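Local coordinates for protein TlmII (Streptoalloteichus hindustanus, PDB 4HVM) that takes part in tallysomycin biosynthesis, probably as a condensation-domain protein of the nonribosomal peptide synthetase machinery that meets phosphopantetheine-borne substrates, at residues A[18-23]-A[76-81]. Residues are numbered along the deposited sequence; the frame is centred on the assembly and turned at random.
Sequences FLQRGA and LWMRTR
With CG anti to its carbonyl carbon (chi1 -72°) and the chain extended beyond it, Q20 carries its amide out to M78, a selenomethionine introduced in place of methionine, whose own chain runs out likewise and then bends at its last torsion (chi3 51°). The two side chains cross at about a right angle, and the selenium sits against the end of the amide, SE lying 3.4 Å from Q20 OE1 and 3.5 Å from Q20 NE2. The amide spends its polarity on other partners: NE2 donates to the carbonyl of M143, and OE1 accepts from the backbone N of S17, so both ends are fixed and its rotation is set. Two residues earlier on the strand, L76 meets the helix backbone. Its methyl CD2 rests 3.7 Å from Q20 O and 4.1 Å from R21 CA, while R21 CG passes alongside L76 CB at 4.4 Å. The guanidinium of R21 turns back toward the residues just before the helix, with NE bonded to A16 O. Helix 18-27 thus lies beside the middle strand of the small antiparallel sheet formed by 13-15, 76-80 and 68-72, the axes 9.5 Å apart at 117°, and F70 of strand 68-72 touches both Q20 and M78. Across the two segments the contact is van der Waals in kind: the polarisable selenium rests on an amide whose N and O are each already hydrogen-bonded, and the leucine methyl lies against helix backbone.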
# COMPACT_ATOMS: atom_id res chain seq x y z
N PHE A 18 -2.48 11.25 12.88
CA PHE A 18 -2.73 10.01 13.61
C PHE A 18 -2.21 8.76 12.90
O PHE A 18 -1.85 7.77 13.54
CB PHE A 18 -4.21 9.87 13.94
CG PHE A 18 -5.06 9.46 12.77
CD1 PHE A 18 -5.36 10.35 11.75
CD2 PHE A 18 -5.57 8.17 12.70
CE1 PHE A 18 -6.16 9.95 10.68
CE2 PHE A 18 -6.35 7.77 11.64
CZ PHE A 18 -6.65 8.66 10.63
N LEU A 19 -2.16 8.81 11.57
CA LEU A 19 -1.62 7.70 10.78
C LEU A 19 -0.10 7.73 10.80
O LEU A 19 0.55 6.69 10.72
CB LEU A 19 -2.14 7.76 9.34
CG LEU A 19 -3.61 7.41 9.15
CD1 LEU A 19 -4.03 7.57 7.70
CD2 LEU A 19 -3.92 6.00 9.65
N GLN A 20 0.46 8.93 10.90
CA GLN A 20 1.91 9.09 11.03
C GLN A 20 2.37 8.64 12.41
O GLN A 20 3.37 7.94 12.54
CB GLN A 20 2.31 10.55 10.78
CG GLN A 20 2.20 10.98 9.33
CD GLN A 20 2.51 12.44 9.15
OE1 GLN A 20 2.14 13.28 9.97
NE2 GLN A 20 3.21 12.76 8.06
N ARG A 21 1.64 9.05 13.44
CA ARG A 21 1.91 8.62 14.80
C ARG A 21 1.81 7.10 14.92
O ARG A 21 2.66 6.46 15.56
CB ARG A 21 0.93 9.28 15.78
CG ARG A 21 1.48 10.51 16.49
CD ARG A 21 0.44 11.16 17.41
NE ARG A 21 -0.44 12.07 16.69
CZ ARG A 21 -1.75 11.90 16.54
NH1 ARG A 21 -2.35 10.84 17.07
NH2 ARG A 21 -2.47 12.79 15.87
N GLY A 22 0.78 6.53 14.31
CA GLY A 22 0.56 5.10 14.36
C GLY A 22 1.65 4.28 13.70
O GLY A 22 2.16 3.33 14.29
N ALA A 23 2.02 4.64 12.48
CA ALA A 23 3.07 3.94 11.75
C ALA A 23 4.42 4.07 12.44
O ALA A 23 5.24 3.15 12.41
CB ALA A 23 3.15 4.45 10.32
N LEU A 76 5.73 13.27 18.24
CA LEU A 76 6.19 13.26 16.86
C LEU A 76 5.83 14.57 16.15
O LEU A 76 4.69 15.03 16.23
CB LEU A 76 5.58 12.08 16.10
CG LEU A 76 6.17 11.76 14.73
CD1 LEU A 76 7.65 11.41 14.80
CD2 LEU A 76 5.39 10.62 14.09
N TRP A 77 6.80 15.16 15.46
CA TRP A 77 6.60 16.45 14.82
C TRP A 77 7.12 16.47 13.39
O TRP A 77 8.01 15.70 13.03
CB TRP A 77 7.28 17.56 15.63
CG TRP A 77 6.83 17.63 17.05
CD1 TRP A 77 7.29 16.89 18.10
CD2 TRP A 77 5.83 18.51 17.59
NE1 TRP A 77 6.64 17.24 19.26
CE2 TRP A 77 5.74 18.24 18.97
CE3 TRP A 77 5.01 19.50 17.04
CZ2 TRP A 77 4.86 18.91 19.81
CZ3 TRP A 77 4.13 20.17 17.88
CH2 TRP A 77 4.06 19.87 19.25
N MSE A 78 6.55 17.35 12.57
CA MSE A 78 7.00 17.51 11.19
C MSE A 78 7.83 18.78 11.02
O MSE A 78 7.51 19.82 11.60
CB MSE A 78 5.81 17.50 10.22
CG MSE A 78 5.32 16.11 9.86
SE MSE A 78 3.64 16.11 8.86
CE MSE A 78 4.08 17.38 7.46
N ARG A 79 8.88 18.68 10.22
CA ARG A 79 9.80 19.79 10.01
C ARG A 79 10.04 19.96 8.51
O ARG A 79 10.47 19.03 7.84
CB ARG A 79 11.12 19.50 10.72
CG ARG A 79 12.17 20.61 10.64
CD ARG A 79 13.49 20.14 11.24
NE ARG A 79 14.42 21.24 11.48
CZ ARG A 79 14.46 21.95 12.60
NH1 ARG A 79 13.61 21.69 13.59
NH2 ARG A 79 15.34 22.94 12.74
N THR A 80 9.77 21.16 8.00
CA THR A 80 9.88 21.39 6.56
C THR A 80 11.28 21.85 6.16
O THR A 80 11.71 22.95 6.49
CB THR A 80 8.84 22.40 6.06
OG1 THR A 80 7.53 21.95 6.44
CG2 THR A 80 8.91 22.52 4.55
N ARG A 81 11.97 20.98 5.43
CA ARG A 81 13.32 21.27 4.95
C ARG A 81 13.26 22.32 3.84
O ARG A 81 12.39 22.27 2.97
CB ARG A 81 13.95 19.97 4.43
CG ARG A 81 15.46 19.96 4.38
CD ARG A 81 15.98 18.57 4.02
NE ARG A 81 15.49 18.10 2.72
CZ ARG A 81 14.51 17.23 2.55
NH1 ARG A 81 13.89 16.70 3.60
NH2 ARG A 81 14.13 16.87 1.33